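PDB 3MCX: SusD superfamily protein from Bacteroides thetaiotaomicron, which is of unknown function but, as a zinc-binding outer-membrane member of the SusD family, probably helps capture glycans at the cell surface. Local coordinates for residues Y144-G149 with T171-Y176; P277-A281 with D344-T348; L455-I461 with Q473-R477. All blocks are in the same frame, centred on the assembly; numbering follows the deposited sequence.

Contact 1: Y144-G149 with T171-Y176; sequences YTNDKG and TVAQCY
The capped N-terminal turn of helix 172-186 receives the loop 144-149, and Ala173 N donates to Gly149 O (2.9 Å). Thr171, the N-cap, and Gln174 form a capping box: Gln174 N bonds to Thr171 OG1 while Thr171 N bonds to Gln174 OE1. In this first turn Gln174 N thus goes to the cap and Ala173 N to a loop more than twenty residues earlier, while the backbone of Val172 pairs with Ser151. Gly149 has positive phi and its CA lies 3.8 Å from Val172 CG1; a CB here would run into Ala173 N.

Tyr144 gives the largest single share of the buried surface in the loop. With CG anti to the backbone N (chi1 -179°), its ring is carried to the helix, where CE2 meets Ala173 CA at 3.8 Å. Tyr144 also turns an edge toward the face of Tyr176, planes at 61°, with Tyr144 CD2 3.8 Å from Tyr176 CD1. Replacing Tyr144 by alanine would take away the ring, and would probably leave Tyr176 without its edge-to-face partner and open a gap beside Ala173. Tyr176 also packs on Val211 of helix 201-214 and Thr137 of helix 115-140, a helical setting consistent with the TPR-like helices of the SusD family. Tyr176 OH shares a water with Tyr144 N, 2.6 Å from the hydroxyl.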
loop_
_atom_site.group_PDB
_atom_site.type_symbol
_atom_site.label_atom_id
_atom_site.label_comp_id
_atom_site.label_asym_id
_atom_site.label_seq_id
_atom_site.Cartn_x
_atom_site.Cartn_y
_atom_site.Cartn_z
ATOM N N TYR A 144 -8.585 -12.961 -0.785
ATOM C CA TYR A 144 -9.176 -13.659 -1.931
ATOM C C TYR A 144 -8.696 -15.109 -2.029
ATOM O O TYR A 144 -9.476 -16.027 -2.291
ATOM C CB TYR A 144 -8.855 -12.907 -3.228
ATOM C CG TYR A 144 -9.416 -13.487 -4.503
ATOM C CD1 TYR A 144 -8.843 -14.604 -5.074
ATOM C CD2 TYR A 144 -10.498 -12.904 -5.150
ATOM C CE1 TYR A 144 -9.334 -15.165 -6.237
ATOM C CE2 TYR A 144 -10.995 -13.447 -6.324
ATOM C CZ TYR A 144 -10.423 -14.583 -6.845
ATOM O OH TYR A 144 -10.892 -15.162 -8.019
ATOM N N THR A 145 -7.391 -15.297 -1.866
ATOM C CA THR A 145 -6.799 -16.611 -2.112
ATOM C C THR A 145 -7.124 -17.654 -1.067
ATOM O O THR A 145 -6.835 -18.833 -1.254
ATOM C CB THR A 145 -5.264 -16.502 -2.284
ATOM O OG1 THR A 145 -4.722 -15.734 -1.216
ATOM C CG2 THR A 145 -4.914 -15.824 -3.609
ATOM N N ASN A 146 -7.748 -17.269 0.036
ATOM C CA ASN A 146 -8.219 -18.275 0.986
ATOM C C ASN A 146 -9.327 -19.164 0.405
ATOM O O ASN A 146 -9.478 -20.302 0.829
ATOM C CB ASN A 146 -8.739 -17.637 2.286
ATOM C CG ASN A 146 -7.648 -17.146 3.213
ATOM O OD1 ASN A 146 -6.462 -17.140 2.862
ATOM N ND2 ASN A 146 -8.049 -16.749 4.419
ATOM N N ASP A 147 -10.121 -18.613 -0.516
ATOM C CA ASP A 147 -11.402 -19.223 -0.869
ATOM C C ASP A 147 -11.945 -18.726 -2.224
ATOM O O ASP A 147 -13.162 -18.656 -2.416
ATOM C CB ASP A 147 -12.415 -18.896 0.258
ATOM C CG ASP A 147 -12.674 -17.398 0.403
ATOM O OD1 ASP A 147 -11.934 -16.568 -0.175
ATOM O OD2 ASP A 147 -13.655 -17.081 1.133
ATOM N N LYS A 148 -11.043 -18.357 -3.131
ATOM C CA LYS A 148 -11.437 -17.764 -4.423
ATOM C C LYS A 148 -12.441 -16.615 -4.237
ATOM O O LYS A 148 -13.374 -16.452 -5.000
ATOM C CB LYS A 148 -11.973 -18.822 -5.378
ATOM C CG LYS A 148 -10.929 -19.933 -5.734
ATOM C CD LYS A 148 -9.817 -19.338 -6.627
ATOM C CE LYS A 148 -8.768 -20.393 -7.088
ATOM N NZ LYS A 148 -7.577 -19.713 -7.720
ATOM N N GLY A 149 -12.203 -15.815 -3.210
ATOM C CA GLY A 149 -13.033 -14.657 -2.922
ATOM C C GLY A 149 -14.468 -14.939 -2.565
ATOM O O GLY A 149 -15.335 -14.077 -2.748
ATOM N N THR A 171 -19.379 -10.075 -2.653
ATOM C CA THR A 171 -18.282 -10.965 -2.239
ATOM C C THR A 171 -16.938 -10.373 -2.581
ATOM O O THR A 171 -16.828 -9.482 -3.440
ATOM C CB THR A 171 -18.385 -12.362 -2.883
ATOM O OG1 THR A 171 -18.107 -12.254 -4.302
ATOM C CG2 THR A 171 -19.754 -13.010 -2.636
ATOM N N VAL A 172 -15.886 -10.877 -1.935
ATOM C CA VAL A 172 -14.535 -10.481 -2.290
ATOM C C VAL A 172 -14.265 -10.674 -3.785
ATOM O O VAL A 172 -13.712 -9.799 -4.447
ATOM C CB VAL A 172 -13.515 -11.245 -1.411
ATOM C CG1 VAL A 172 -12.097 -11.084 -1.919
ATOM C CG2 VAL A 172 -13.617 -10.733 0.092
ATOM N N ALA A 173 -14.705 -11.798 -4.349
ATOM C CA ALA A 173 -14.475 -12.035 -5.785
ATOM C C ALA A 173 -15.232 -11.013 -6.656
ATOM O O ALA A 173 -14.686 -10.546 -7.653
ATOM C CB ALA A 173 -14.867 -13.455 -6.170
ATOM N N GLN A 174 -16.473 -10.675 -6.302
ATOM C CA GLN A 174 -17.223 -9.682 -7.041
ATOM C C GLN A 174 -16.525 -8.332 -6.998
ATOM O O GLN A 174 -16.445 -7.608 -7.999
ATOM C CB GLN A 174 -18.631 -9.583 -6.478
ATOM C CG GLN A 174 -19.533 -10.749 -6.870
ATOM C CD GLN A 174 -20.882 -10.719 -6.179
ATOM O OE1 GLN A 174 -20.980 -10.312 -5.011
ATOM N NE2 GLN A 174 -21.917 -11.163 -6.873
ATOM N N CYS A 175 -15.952 -8.025 -5.842
ATOM C CA CYS A 175 -15.197 -6.789 -5.691
ATOM C C CYS A 175 -13.961 -6.797 -6.572
ATOM O O CYS A 175 -13.700 -5.834 -7.292
ATOM C CB CYS A 175 -14.847 -6.554 -4.218
ATOM S SG CYS A 175 -16.281 -6.138 -3.209
ATOM N N TYR A 176 -13.179 -7.873 -6.520
ATOM C CA TYR A 176 -11.999 -7.951 -7.396
ATOM C C TYR A 176 -12.363 -7.868 -8.894
ATOM O O TYR A 176 -11.647 -7.255 -9.678
ATOM C CB TYR A 176 -11.150 -9.194 -7.111
ATOM C CG TYR A 176 -10.100 -9.069 -6.026
ATOM C CD1 TYR A 176 -10.417 -9.172 -4.682
ATOM C CD2 TYR A 176 -8.772 -8.917 -6.363
ATOM C CE1 TYR A 176 -9.434 -9.090 -3.696
ATOM C CE2 TYR A 176 -7.785 -8.835 -5.388
ATOM C CZ TYR A 176 -8.123 -8.954 -4.063
ATOM O OH TYR A 176 -7.123 -8.894 -3.109
HETATM O O HOH W 1 -7.928 -10.078 -0.887
#

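Contact 2: P277-A281 with D344-T348; sequences PMVYA and DDPKT
Asp345 O is gripped twice by Thr348, accepting from Thr348 N and from Thr348 OG1, the latter at 2.8 Å, and so holds together the turn that carries Pro346 and Lys347 against Pro277 and Met278, a selenomethionine. In the conformer of Asp345 described here, its OD1 is also used twice: Lys347 NZ forms a salt bridge to Asp345 OD1 at 3.0 Å, arriving on the syn side, and Lys347 N comes from the opposite face of the carboxylate plane to close an Asx turn. Bends at chi3 and chi4 (-67° and -66°) fold the lysine back over its own turn, and its CG lies 3.5 Å from Met278 CG, tighter than a usual carbon contact.

No hydrogen bond crosses between the two segments; the join is made by apolar surfaces. Pro277 CB abuts Pro346 CB at 3.6 Å and also approaches Pro346 O at 3.3 Å. The chain of Met278, bent at chi2 and chi3, crosses Pro346 at about a right angle and lays SE 3.9 Å from Pro346 CB. Ala281 CB touches the same proline more distantly, near CG.

Here the short helix 276-279 meets the 3-10 turn 346-348 that leads into strand 351-355, while Pro277 also packs on Trp46 of helix 44-51 and the backbone of Lys347 is bonded to Thr271.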
loop_
_atom_site.group_PDB
_atom_site.type_symbol
_atom_site.label_atom_id
_atom_site.label_comp_id
_atom_site.label_asym_id
_atom_site.label_seq_id
_atom_site.Cartn_x
_atom_site.Cartn_y
_atom_site.Cartn_z
ATOM N N PRO A 277 4.743 9.506 7.489
ATOM C CA PRO A 277 6.109 9.974 7.683
ATOM C C PRO A 277 6.362 10.507 9.105
ATOM O O PRO A 277 7.413 10.222 9.692
ATOM C CB PRO A 277 6.283 11.022 6.585
ATOM C CG PRO A 277 5.430 10.476 5.477
ATOM C CD PRO A 277 4.175 9.985 6.213
HETATM N N MSE A 278 5.414 11.241 9.687
HETATM C CA MSE A 278 5.554 11.710 11.052
HETATM C C MSE A 278 5.406 10.565 12.051
HETATM O O MSE A 278 6.046 10.568 13.101
HETATM C CB MSE A 278 4.570 12.844 11.364
HETATM C CG MSE A 278 5.017 14.166 10.798
HETATM SE SE MSE A 278 6.793 14.771 11.281
HETATM C CE MSE A 278 6.621 14.643 13.172
ATOM N N VAL A 279 4.570 9.590 11.718
ATOM C CA VAL A 279 4.396 8.457 12.628
ATOM C C VAL A 279 5.638 7.548 12.637
ATOM O O VAL A 279 5.906 6.890 13.639
ATOM C CB VAL A 279 3.048 7.739 12.357
ATOM C CG1 VAL A 279 2.813 6.530 13.331
ATOM C CG2 VAL A 279 1.913 8.774 12.460
ATOM N N TYR A 280 6.433 7.597 11.576
ATOM C CA TYR A 280 7.751 6.933 11.554
ATOM C C TYR A 280 8.876 7.825 12.086
ATOM O O TYR A 280 10.012 7.368 12.202
ATOM C CB TYR A 280 8.125 6.573 10.085
ATOM C CG TYR A 280 7.539 5.288 9.548
ATOM C CD1 TYR A 280 7.999 4.051 10.003
ATOM C CD2 TYR A 280 6.557 5.302 8.551
ATOM C CE1 TYR A 280 7.485 2.849 9.516
ATOM C CE2 TYR A 280 6.030 4.106 8.066
ATOM C CZ TYR A 280 6.488 2.895 8.557
ATOM O OH TYR A 280 5.928 1.730 8.090
ATOM N N ALA A 281 8.611 9.106 12.381
ATOM C CA ALA A 281 9.681 10.074 12.554
ATOM C C ALA A 281 10.551 9.785 13.760
ATOM O O ALA A 281 10.105 9.213 14.762
ATOM C CB ALA A 281 9.087 11.495 12.679
ATOM N N ASP A 344 14.605 16.846 6.552
ATOM C CA ASP A 344 14.246 17.073 7.956
ATOM C C ASP A 344 12.778 17.492 8.214
ATOM O O ASP A 344 12.466 17.989 9.292
ATOM C CB ASP A 344 15.181 18.117 8.537
ATOM C CG ASP A 344 15.004 19.476 7.887
ATOM O OD1 ASP A 344 14.166 19.613 6.946
ATOM O OD2 ASP A 344 15.719 20.434 8.305
ATOM N N ASP A 345 11.901 17.339 7.219
ATOM C CA ASP A 345 10.419 17.589 7.468
ATOM C C ASP A 345 9.629 16.587 6.702
ATOM O O ASP A 345 9.176 16.734 5.551
ATOM C CB ASP A 345 9.767 18.994 7.347
ATOM C CG ASP A 345 8.246 19.035 7.900
ATOM O OD1 ASP A 345 7.723 18.012 8.506
ATOM O OD2 ASP A 345 7.572 20.128 7.715
ATOM N N PRO A 346 9.394 15.494 7.447
ATOM C CA PRO A 346 8.644 14.403 6.862
ATOM C C PRO A 346 7.278 14.744 6.285
ATOM O O PRO A 346 6.803 14.027 5.401
ATOM C CB PRO A 346 8.517 13.412 8.035
ATOM C CG PRO A 346 9.734 13.669 8.842
ATOM C CD PRO A 346 9.900 15.147 8.793
ATOM N N LYS A 347 6.642 15.778 6.820
ATOM C CA LYS A 347 5.315 16.175 6.345
ATOM C C LYS A 347 5.298 16.608 4.889
ATOM O O LYS A 347 4.213 16.719 4.292
ATOM C CB LYS A 347 4.745 17.278 7.232
ATOM C CG LYS A 347 4.411 16.797 8.609
ATOM C CD LYS A 347 3.695 17.867 9.428
ATOM C CE LYS A 347 4.563 19.021 9.744
ATOM N NZ LYS A 347 5.691 18.671 10.649
ATOM N N THR A 348 6.465 16.918 4.333
ATOM C CA THR A 348 6.581 17.284 2.929
ATOM C C THR A 348 6.844 16.126 1.966
ATOM O O THR A 348 6.897 16.352 0.750
ATOM C CB THR A 348 7.702 18.335 2.714
ATOM O OG1 THR A 348 8.988 17.724 2.973
ATOM C CG2 THR A 348 7.461 19.574 3.589
#

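Contact 3: L455-I461 with Q473-R477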
loop_
_atom_site.group_PDB
_atom_site.type_symbol
_atom_site.label_atom_id
_atom_site.label_comp_id
_atom_site.label_asym_id
_atom_site.label_seq_id
_atom_site.Cartn_x
_atom_site.Cartn_y
_atom_site.Cartn_z
ATOM N N LEU A 455 -9.903 -14.882 11.670
ATOM C CA LEU A 455 -11.060 -14.002 11.434
ATOM C C LEU A 455 -10.663 -12.554 11.605
ATOM O O LEU A 455 -11.274 -11.697 10.959
ATOM C CB LEU A 455 -12.248 -14.344 12.327
ATOM C CG LEU A 455 -12.791 -15.754 12.251
ATOM C CD1 LEU A 455 -13.914 -15.937 13.247
ATOM C CD2 LEU A 455 -13.200 -16.025 10.827
ATOM N N ARG A 456 -9.678 -12.258 12.461
ATOM C CA ARG A 456 -9.317 -10.862 12.718
ATOM C C ARG A 456 -8.578 -10.167 11.570
ATOM O O ARG A 456 -8.371 -8.949 11.616
ATOM C CB ARG A 456 -8.515 -10.759 14.024
ATOM C CG ARG A 456 -9.268 -11.258 15.230
ATOM C CD ARG A 456 -8.374 -11.427 16.442
ATOM N NE ARG A 456 -7.346 -12.414 16.181
ATOM C CZ ARG A 456 -6.299 -12.608 16.965
ATOM N NH1 ARG A 456 -6.153 -11.870 18.071
ATOM N NH2 ARG A 456 -5.408 -13.560 16.667
ATOM N N ILE A 457 -8.172 -10.911 10.537
ATOM C CA ILE A 457 -7.575 -10.298 9.364
ATOM C C ILE A 457 -8.533 -9.331 8.701
ATOM O O ILE A 457 -8.097 -8.284 8.231
ATOM C CB ILE A 457 -7.102 -11.329 8.328
ATOM C CG1 ILE A 457 -5.767 -11.939 8.775
ATOM C CG2 ILE A 457 -7.017 -10.705 6.909
ATOM C CD1 ILE A 457 -5.601 -13.362 8.291
ATOM N N ALA A 458 -9.824 -9.687 8.621
ATOM C CA ALA A 458 -10.844 -8.797 8.087
ATOM C C ALA A 458 -11.230 -7.814 9.193
ATOM O O ALA A 458 -11.777 -8.218 10.228
ATOM C CB ALA A 458 -12.042 -9.588 7.587
ATOM N N LEU A 459 -10.940 -6.546 8.932
ATOM C CA LEU A 459 -11.301 -5.495 9.888
ATOM C C LEU A 459 -12.791 -5.455 10.080
ATOM O O LEU A 459 -13.552 -5.780 9.174
ATOM C CB LEU A 459 -10.811 -4.133 9.404
ATOM C CG LEU A 459 -9.297 -3.937 9.365
ATOM C CD1 LEU A 459 -8.990 -2.560 8.836
ATOM C CD2 LEU A 459 -8.695 -4.092 10.748
ATOM N N PRO A 460 -13.254 -5.027 11.254
ATOM C CA PRO A 460 -14.683 -4.878 11.416
ATOM C C PRO A 460 -15.255 -3.779 10.525
ATOM O O PRO A 460 -14.646 -2.742 10.377
ATOM C CB PRO A 460 -14.860 -4.519 12.898
ATOM C CG PRO A 460 -13.574 -3.888 13.233
ATOM C CD PRO A 460 -12.504 -4.517 12.411
ATOM N N ILE A 461 -16.414 -4.058 9.967
ATOM C CA ILE A 461 -17.201 -3.073 9.261
ATOM C C ILE A 461 -17.575 -1.997 10.310
ATOM O O ILE A 461 -17.897 -2.323 11.429
ATOM C CB ILE A 461 -18.477 -3.718 8.704
ATOM C CG1 ILE A 461 -18.167 -4.912 7.753
ATOM C CG2 ILE A 461 -19.420 -2.667 8.009
ATOM C CD1 ILE A 461 -17.281 -4.603 6.580
ATOM N N GLN A 473 -23.806 -7.143 6.796
ATOM C CA GLN A 473 -23.394 -8.096 7.798
ATOM C C GLN A 473 -22.022 -7.715 8.348
ATOM O O GLN A 473 -21.162 -7.269 7.625
ATOM C CB GLN A 473 -23.234 -9.465 7.160
ATOM C CG GLN A 473 -24.464 -10.097 6.648
ATOM C CD GLN A 473 -24.185 -11.558 6.221
ATOM O OE1 GLN A 473 -23.436 -12.297 6.896
ATOM N NE2 GLN A 473 -24.752 -11.959 5.091
ATOM N N GLN A 474 -21.828 -7.921 9.640
ATOM C CA GLN A 474 -20.514 -7.718 10.240
ATOM C C GLN A 474 -19.621 -8.951 9.970
ATOM O O GLN A 474 -20.116 -10.098 9.802
ATOM C CB GLN A 474 -20.687 -7.535 11.761
ATOM C CG GLN A 474 -19.446 -7.185 12.577
ATOM C CD GLN A 474 -18.654 -6.029 11.990
ATOM O OE1 GLN A 474 -17.858 -6.198 11.057
ATOM N NE2 GLN A 474 -18.871 -4.825 12.547
ATOM N N ASN A 475 -18.334 -8.692 9.897
ATOM C CA ASN A 475 -17.341 -9.767 9.863
ATOM C C ASN A 475 -17.365 -10.566 11.156
ATOM O O ASN A 475 -17.372 -9.984 12.237
ATOM C CB ASN A 475 -15.952 -9.225 9.589
ATOM C CG ASN A 475 -15.798 -8.760 8.169
ATOM O OD1 ASN A 475 -16.299 -9.444 7.256
ATOM N ND2 ASN A 475 -15.162 -7.624 7.942
ATOM N N PRO A 476 -17.312 -11.896 11.065
ATOM C CA PRO A 476 -17.298 -12.681 12.294
ATOM C C PRO A 476 -16.034 -12.521 13.129
ATOM O O PRO A 476 -14.982 -12.115 12.630
ATOM C CB PRO A 476 -17.460 -14.121 11.802
ATOM C CG PRO A 476 -17.131 -14.128 10.438
ATOM C CD PRO A 476 -17.330 -12.728 9.865
ATOM N N ARG A 477 -16.192 -12.807 14.410
ATOM C CA ARG A 477 -15.108 -12.834 15.347
ATOM C C ARG A 477 -15.179 -14.102 16.171
ATOM O O ARG A 477 -16.170 -14.853 16.122
ATOM C CB ARG A 477 -15.215 -11.605 16.255
ATOM C CG ARG A 477 -14.927 -10.267 15.536
ATOM C CD ARG A 477 -13.496 -10.150 15.399
ATOM N NE ARG A 477 -12.916 -8.986 14.709
ATOM C CZ ARG A 477 -12.667 -8.875 13.414
ATOM N NH1 ARG A 477 -13.087 -9.787 12.526
ATOM N NH2 ARG A 477 -11.934 -7.866 13.015
ATOM O OXT ARG A 477 -14.239 -14.402 16.917
HETATM O O HOH W 2 -13.869 -11.996 10.042
#
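Asn475, Ala458 and Ile461 make the buried, tightly packed part of this contact. Asn475 ND2 donates to Leu459 O (2.7 Å) and also to Phe140 O at the end of helix 115-140, while Arg169 binds Asn475 OD1; Ala458 CB packs against the same amide. Gln474, partly exposed, clamps the backbone of Ile461: OE1 accepts from Ile461 N at 2.8 Å and NE2 donates to Ile461 O at 2.9 Å, each bond in the acceptor's carbonyl plane on a lone pair. Asn475 N also reaches Gln474 OE1, so one oxygen takes two amides. An extended first torsion (chi1 -175°) followed by a bend at chi2 swings the amide of Gln474 toward Ile461.

Arg477 is exposed but firmly bonded at its end. Its guanidinium grips Ala458 O with NH2 (2.8 Å) and NH1 (3.1 Å), the oxygen lying in its plane, and NH1 also binds Pro476 O. Arg456 CA sits over one face, toward its rim. The looser, solvent side is at Leu455 and Pro476, where Leu455 CD1 lies 3.7 Å from Arg477 C and a water bridges Leu455 O and Pro476 O.

All five direct bonds across the contact join a side chain of the C-terminal tail to the backbone of 455-461, closing a helix-containing loop, with helix 463-468 in it, against helix 115-140 of the SusD fold.

From the N terminus, contact 1 comes first, closing the helix-free loop between helices 115-140 and 172-186. Contact 2 follows, spanning 62 intervening residues that include helix 295-301 and several short strands. Contact 3 closes the last and shortest excursion, around helix 463-468, and brings in the C terminus. The three are in series; none nests in or crosses another. Contacts 1 and 3 lie on the same side of the chain's centre, their nearest atoms about 6 Å apart, and Asn146 bonds to Ala452 O shortly before segment 455-461. Both also border helix 115-140. Contact 2 lies across the centre from contact 1, about 35 Å between centres, beside helix 44-51.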